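Carbohydrate-binding protein (Flavonifractor plautii, PDB 6N1B) binds the blood group B trisaccharide and probably removes the acetyl group from N-acetylgalactosamine of the blood group A antigen. Local coordinates at residues D44-D49 against K380-R385; A40-S45 against S81-P86. One frame throughout, in Å; residues are numbered along the deposited sequence.

Contact 1: residues D44-D49 against K380-R385; sequences DSAHAD and KSEDDR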
loop_
_atom_site.group_PDB
_atom_site.type_symbol
_atom_site.label_atom_id
_atom_site.label_comp_id
_atom_site.label_asym_id
_atom_site.label_seq_id
_atom_site.Cartn_x
_atom_site.Cartn_y
_atom_site.Cartn_z
ATOM N N ASP A 44 -23.187 -1.132 -6.244
ATOM C CA ASP A 44 -23.633 -2.450 -5.855
ATOM C C ASP A 44 -24.640 -2.178 -4.678
ATOM O O ASP A 44 -24.262 -1.696 -3.665
ATOM C CB ASP A 44 -22.460 -3.329 -5.372
ATOM C CG ASP A 44 -22.884 -4.724 -5.048
ATOM O OD1 ASP A 44 -24.000 -4.954 -4.482
ATOM O OD2 ASP A 44 -22.140 -5.695 -5.335
ATOM N N SER A 45 -25.899 -2.473 -4.934
ATOM C CA SER A 45 -26.950 -2.190 -3.996
ATOM C C SER A 45 -26.813 -2.750 -2.622
ATOM O O SER A 45 -27.348 -2.210 -1.622
ATOM C CB SER A 45 -28.278 -2.549 -4.558
ATOM O OG SER A 45 -28.477 -3.961 -4.714
ATOM N N ALA A 46 -26.050 -3.816 -2.533
ATOM C CA ALA A 46 -25.827 -4.501 -1.242
ATOM C C ALA A 46 -24.642 -3.980 -0.424
ATOM O O ALA A 46 -24.317 -4.508 0.675
ATOM C CB ALA A 46 -25.678 -5.990 -1.424
ATOM N N HIS A 47 -24.005 -2.894 -0.941
ATOM C CA HIS A 47 -22.827 -2.298 -0.293
ATOM C C HIS A 47 -22.779 -0.823 -0.358
ATOM O O HIS A 47 -23.132 -0.210 -1.393
ATOM C CB HIS A 47 -21.516 -2.833 -0.957
ATOM C CG HIS A 47 -21.345 -4.300 -0.820
ATOM N ND1 HIS A 47 -20.964 -4.844 0.384
ATOM C CD2 HIS A 47 -21.486 -5.317 -1.692
ATOM C CE1 HIS A 47 -20.899 -6.197 0.228
ATOM N NE2 HIS A 47 -21.225 -6.503 -1.021
ATOM N N ALA A 48 -22.406 -0.217 0.769
ATOM C CA ALA A 48 -22.224 1.265 0.755
ATOM C C ALA A 48 -21.119 1.654 -0.220
ATOM O O ALA A 48 -20.128 0.885 -0.458
ATOM C CB ALA A 48 -21.841 1.745 2.136
ATOM N N ASP A 49 -21.273 2.795 -0.844
ATOM C CA ASP A 49 -20.356 3.320 -1.836
ATOM C C ASP A 49 -18.997 3.654 -1.210
ATOM O O ASP A 49 -18.870 3.946 -0.060
ATOM C CB ASP A 49 -20.965 4.613 -2.415
ATOM C CG ASP A 49 -22.107 4.407 -3.389
ATOM O OD1 ASP A 49 -22.355 3.299 -3.874
ATOM O OD2 ASP A 49 -22.770 5.422 -3.670
ATOM N N LYS A 380 -25.000 -1.238 4.290
ATOM C CA LYS A 380 -25.980 -2.045 3.623
ATOM C C LYS A 380 -25.973 -3.483 4.090
ATOM O O LYS A 380 -25.228 -3.900 5.020
ATOM C CB LYS A 380 -25.864 -1.871 2.092
ATOM C CG LYS A 380 -25.772 -0.419 1.501
ATOM C CD LYS A 380 -26.877 0.424 1.817
ATOM C CE LYS A 380 -26.880 1.833 1.010
ATOM N NZ LYS A 380 -27.070 2.795 1.997
ATOM N N SER A 381 -26.812 -4.266 3.431
ATOM C CA SER A 381 -27.126 -5.574 3.938
ATOM C C SER A 381 -25.914 -6.573 3.929
ATOM O O SER A 381 -25.867 -7.383 4.844
ATOM C CB SER A 381 -28.245 -6.186 3.086
ATOM O OG SER A 381 -27.841 -6.174 1.722
ATOM N N GLU A 382 -25.019 -6.454 2.978
ATOM C CA GLU A 382 -23.904 -7.341 2.856
ATOM C C GLU A 382 -22.637 -6.634 3.309
ATOM O O GLU A 382 -21.558 -7.251 3.131
ATOM C CB GLU A 382 -23.822 -7.972 1.460
ATOM C CG GLU A 382 -25.056 -8.777 1.178
ATOM C CD GLU A 382 -25.031 -9.545 -0.129
ATOM O OE1 GLU A 382 -23.959 -9.812 -0.681
ATOM O OE2 GLU A 382 -26.141 -10.045 -0.434
ATOM N N ASP A 383 -22.732 -5.467 3.934
ATOM C CA ASP A 383 -21.570 -4.837 4.549
ATOM C C ASP A 383 -21.313 -5.457 5.919
ATOM O O ASP A 383 -21.659 -4.873 6.946
ATOM C CB ASP A 383 -21.790 -3.357 4.632
ATOM C CG ASP A 383 -21.663 -2.604 3.331
ATOM O OD1 ASP A 383 -20.931 -3.096 2.417
ATOM O OD2 ASP A 383 -22.424 -1.587 3.188
ATOM N N ASP A 384 -20.702 -6.627 5.943
ATOM C CA ASP A 384 -20.351 -7.243 7.181
ATOM C C ASP A 384 -19.380 -6.411 8.017
ATOM O O ASP A 384 -19.345 -6.390 9.266
ATOM C CB ASP A 384 -19.768 -8.666 7.012
ATOM C CG ASP A 384 -20.624 -9.559 6.194
ATOM O OD1 ASP A 384 -21.829 -9.687 6.463
ATOM O OD2 ASP A 384 -20.185 -10.055 5.171
ATOM N N ARG A 385 -18.516 -5.673 7.242
ATOM C CA ARG A 385 -17.580 -4.684 7.741
ATOM C C ARG A 385 -17.569 -3.554 6.670
ATOM O O ARG A 385 -18.149 -3.749 5.603
ATOM C CB ARG A 385 -16.145 -5.360 7.809
ATOM C CG ARG A 385 -16.095 -6.558 8.713
ATOM C CD ARG A 385 -14.708 -7.153 8.824
ATOM N NE ARG A 385 -14.777 -8.296 9.731
ATOM C CZ ARG A 385 -14.097 -9.408 9.602
ATOM N NH1 ARG A 385 -13.250 -9.634 8.625
ATOM N NH2 ARG A 385 -14.407 -10.372 10.471
HETATM O O HOH W 1 -21.760 -8.993 -1.818
#

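Contact 2: residues A40-S45 against S81-P86; sequences AYYSDS and SIYENP. With FUC (alpha-L-fucopyranose), chain B.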
loop_
_atom_site.group_PDB
_atom_site.type_symbol
_atom_site.label_atom_id
_atom_site.label_comp_id
_atom_site.label_asym_id
_atom_site.label_seq_id
_atom_site.Cartn_x
_atom_site.Cartn_y
_atom_site.Cartn_z
ATOM N N ALA A 40 -14.732 5.392 -5.276
ATOM C CA ALA A 40 -14.710 4.073 -5.809
ATOM C C ALA A 40 -15.722 3.952 -6.945
ATOM O O ALA A 40 -16.862 4.430 -6.863
ATOM C CB ALA A 40 -15.058 3.001 -4.779
ATOM N N TYR A 41 -15.314 3.243 -8.005
ATOM C CA TYR A 41 -16.125 3.215 -9.270
ATOM C C TYR A 41 -17.389 2.399 -9.134
ATOM O O TYR A 41 -18.291 2.549 -9.941
ATOM C CB TYR A 41 -15.285 2.739 -10.480
ATOM C CG TYR A 41 -15.096 1.211 -10.457
ATOM C CD1 TYR A 41 -14.141 0.570 -9.672
ATOM C CD2 TYR A 41 -15.906 0.370 -11.227
ATOM C CE1 TYR A 41 -14.056 -0.794 -9.650
ATOM C CE2 TYR A 41 -15.788 -1.003 -11.201
ATOM C CZ TYR A 41 -14.823 -1.546 -10.395
ATOM O OH TYR A 41 -14.701 -2.937 -10.366
ATOM N N TYR A 42 -17.419 1.422 -8.228
ATOM C CA TYR A 42 -18.453 0.424 -8.209
ATOM C C TYR A 42 -19.803 0.964 -7.779
ATOM O O TYR A 42 -19.893 1.951 -7.010
ATOM C CB TYR A 42 -18.076 -0.809 -7.354
ATOM C CG TYR A 42 -17.997 -0.539 -5.881
ATOM C CD1 TYR A 42 -19.179 -0.540 -5.115
ATOM C CD2 TYR A 42 -16.820 -0.304 -5.201
ATOM C CE1 TYR A 42 -19.161 -0.161 -3.828
ATOM C CE2 TYR A 42 -16.789 0.044 -3.906
ATOM C CZ TYR A 42 -17.945 0.095 -3.168
ATOM O OH TYR A 42 -17.911 0.487 -1.816
ATOM N N SER A 43 -20.870 0.283 -8.223
ATOM C CA SER A 43 -22.194 0.523 -7.702
ATOM C C SER A 43 -22.859 -0.814 -7.486
ATOM O O SER A 43 -23.098 -1.538 -8.400
ATOM C CB SER A 43 -22.964 1.389 -8.778
ATOM O OG SER A 43 -24.292 1.669 -8.290
ATOM N N ASP A 44 -23.187 -1.132 -6.244
ATOM C CA ASP A 44 -23.633 -2.450 -5.855
ATOM C C ASP A 44 -24.640 -2.178 -4.678
ATOM O O ASP A 44 -24.262 -1.696 -3.665
ATOM C CB ASP A 44 -22.460 -3.329 -5.372
ATOM C CG ASP A 44 -22.884 -4.724 -5.048
ATOM O OD1 ASP A 44 -24.000 -4.954 -4.482
ATOM O OD2 ASP A 44 -22.140 -5.695 -5.335
ATOM N N SER A 45 -25.899 -2.473 -4.934
ATOM C CA SER A 45 -26.950 -2.190 -3.996
ATOM C C SER A 45 -26.813 -2.750 -2.622
ATOM O O SER A 45 -27.348 -2.210 -1.622
ATOM C CB SER A 45 -28.278 -2.549 -4.558
ATOM O OG SER A 45 -28.477 -3.961 -4.714
ATOM N N SER A 81 -14.588 -9.768 -4.219
ATOM C CA SER A 81 -13.327 -9.067 -4.457
ATOM C C SER A 81 -13.194 -8.469 -5.846
ATOM O O SER A 81 -12.154 -7.929 -6.223
ATOM C CB SER A 81 -12.153 -10.017 -4.136
ATOM O OG SER A 81 -12.166 -10.305 -2.741
ATOM N N ILE A 82 -14.275 -8.539 -6.639
ATOM C CA ILE A 82 -14.235 -8.165 -8.003
ATOM C C ILE A 82 -14.034 -6.717 -8.311
ATOM O O ILE A 82 -13.666 -6.324 -9.399
ATOM C CB ILE A 82 -15.447 -8.756 -8.822
ATOM C CG1 ILE A 82 -15.020 -9.207 -10.257
ATOM C CG2 ILE A 82 -16.614 -7.799 -8.686
ATOM C CD1 ILE A 82 -16.037 -9.909 -11.096
ATOM N N TYR A 83 -14.302 -5.866 -7.278
ATOM C CA TYR A 83 -14.171 -4.394 -7.383
ATOM C C TYR A 83 -12.817 -3.900 -6.977
ATOM O O TYR A 83 -12.572 -2.669 -7.094
ATOM C CB TYR A 83 -15.221 -3.685 -6.526
ATOM C CG TYR A 83 -16.660 -4.132 -6.799
ATOM C CD1 TYR A 83 -17.191 -4.291 -8.009
ATOM C CD2 TYR A 83 -17.493 -4.410 -5.746
ATOM C CE1 TYR A 83 -18.514 -4.698 -8.258
ATOM C CE2 TYR A 83 -18.779 -4.831 -5.932
ATOM C CZ TYR A 83 -19.274 -5.017 -7.184
ATOM O OH TYR A 83 -20.561 -5.455 -7.400
ATOM N N GLU A 84 -11.921 -4.791 -6.576
ATOM C CA GLU A 84 -10.656 -4.449 -5.921
ATOM C C GLU A 84 -9.567 -4.042 -6.933
ATOM O O GLU A 84 -8.470 -4.630 -6.912
ATOM C CB GLU A 84 -10.291 -5.590 -4.979
ATOM C CG GLU A 84 -9.249 -5.256 -3.924
ATOM C CD GLU A 84 -9.039 -6.298 -2.955
ATOM O OE1 GLU A 84 -9.661 -7.412 -3.042
ATOM O OE2 GLU A 84 -8.230 -6.090 -2.008
ATOM N N ASN A 85 -9.871 -3.009 -7.725
ATOM C CA ASN A 85 -9.069 -2.757 -8.919
ATOM C C ASN A 85 -8.328 -1.483 -8.799
ATOM O O ASN A 85 -8.919 -0.417 -8.474
ATOM C CB ASN A 85 -9.965 -2.788 -10.129
ATOM C CG ASN A 85 -10.752 -4.117 -10.133
ATOM O OD1 ASN A 85 -12.047 -4.083 -10.201
ATOM N ND2 ASN A 85 -10.080 -5.199 -10.062
ATOM N N PRO A 86 -7.002 -1.503 -9.031
ATOM C CA PRO A 86 -6.163 -0.278 -8.914
ATOM C C PRO A 86 -6.795 0.958 -9.536
ATOM O O PRO A 86 -7.234 0.935 -10.683
ATOM C CB PRO A 86 -4.858 -0.679 -9.599
ATOM C CG PRO A 86 -4.784 -2.134 -9.327
ATOM C CD PRO A 86 -6.216 -2.660 -9.344
HETATM C C1 FUC B . -10.506 -12.928 -0.976
HETATM C C2 FUC B . -10.139 -13.722 -2.241
HETATM C C3 FUC B . -11.144 -14.876 -2.446
HETATM C C4 FUC B . -12.539 -14.301 -2.606
HETATM C C5 FUC B . -12.891 -13.522 -1.348
HETATM C C6 FUC B . -14.260 -12.781 -1.362
HETATM O O2 FUC B . -8.815 -14.313 -2.068
HETATM O O3 FUC B . -10.831 -15.585 -3.676
HETATM O O4 FUC B . -12.569 -13.463 -3.752
HETATM O O5 FUC B . -11.870 -12.498 -1.136
HETATM O O HOH W 2 -21.776 -4.317 -9.502
#

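Contact 1: residues D44-D49 against K380-R385
The imidazole of His47 meets the turn of 380-385 mostly at its edges. Asp383 OD1 and a water both lie in the ring plane, at ND1 and NE2, while the carbonyl O of Glu382 approaches CE1 obliquely at 3.2 Å. His47 ND1 donates to Asp383 OD1 over 2.7 Å; the oxygen lies only 8° out of the ring plane, yet the nitrogen comes to OD1 from above the carboxylate plane, 38° out of it. The water joins His47 NE2 to Glu382 OE1, to which it donates. With a partner at each nitrogen, the ring's rotation is probably well fixed.

The other oxygen of Asp383 is held by two backbone N-H groups. Ala48 N comes in on its syn lone pair, 2.8 Å from OD2 and nearly straight; Lys380 N, at the start of the same turn as Asp383, reaches OD2 on the anti side, tilted out of the carboxylate plane. Asp383 CG stands beside its own backbone N, anti to the carbonyl carbon (chi1 -75°), which lets the carboxylate bridge the two loops. OD1 also accepts from Gln51 NE2, so a buried carboxylate is met by four donors, an environment that would favour its charged form.

The backbones meet as well: Glu382 N donates to Ala46 O (3.1 Å), in the carbonyl plane. Ala46 CB packs against Glu382 CD at 3.8 Å, and the Lys380 chain lays CG against the His47-Ala48 peptide before its NZ leaves for Gln378 O. Asp44 OD1 accepts from Ala46 N in an Asx turn. The arrangement is two type I beta turns, 44-47 and 380-383, joined by a His-carboxylate hydrogen bond and two bonds from backbone N-H groups, and it ties an N-terminal loop to the one leading into strand 385-395.

Contact 2: residues A40-S45 against S81-P86
Tyr83 OH has two partners, Asp44 OD2 and a water. It donates to Asp44 OD2 over 2.6 Å and accepts from the water, 2.7 Å from OH, that also donates to Ser43 O. The carboxylate of Asp44 stands almost upright to the phenol, the planes 87° apart, and OD2 takes the proton on its anti side, tilted out of the carboxylate plane, while lying at the edge of the ring. Asp44 CG points opposite its own backbone N (chi1 -176°), which carries the carboxylate out to this hydroxyl.

Both faces of the Tyr83 ring are covered. Ile82 CG2 sits over one; over the other comes Tyr42 CB, 3.8 Å from the ring centroid in a CH-pi contact. The Tyr42 ring follows in an offset stack, its plane tilted by 19° and its centroid 5.0 Å from that of Tyr83. Tyr42 OH then turns back into its own loop, to Ala48 O and Gln51 N.

Residues 81-84 form a type I beta turn, followed by an inverse gamma turn centred on Glu84, on the loop joining strands 67-75 and 87-91. Its first residue, Ser81, lines the glycan pocket; in one of its two conformers OG donates to the ring oxygen O5 of the fucose at 2.7 Å. The tyrosines thus meet the same short turn that touches the sugar.

Tyr41 comes alongside with its hydroxyl at the edge of the Tyr83 ring, 3.7 Å from CD1. Tyr41 OH bonds to Gln110 OE1, and Asn85 OD1 lies 2.9 Å from that OH as a second acceptor within reach. Asn85 ND2 makes a weak hydrogen bond to Asn118 OD1 on strand 116-126.

In the fold
Contacts 1 and 2 share Asp44 and Ser45, and their centres lie 11 Å apart. Asp44 opens the turn used in contact 1 and itself touches across only in contact 2. A second tie is the probable hydrogen bond of 2.6 Å between Tyr42 OH and Ala48 O. The loop 40-49 thereby links the loop before strand 385-395 to the one after strand 67-75. In contact 2, Ser81 of the 81-86 segment lines the glycan pocket, whereas in contact 1 the His47 side chain stays about 9 Å from the fucose. Arg79 of the glycan pocket forms a salt bridge with Asp384 of the 380-385 segment.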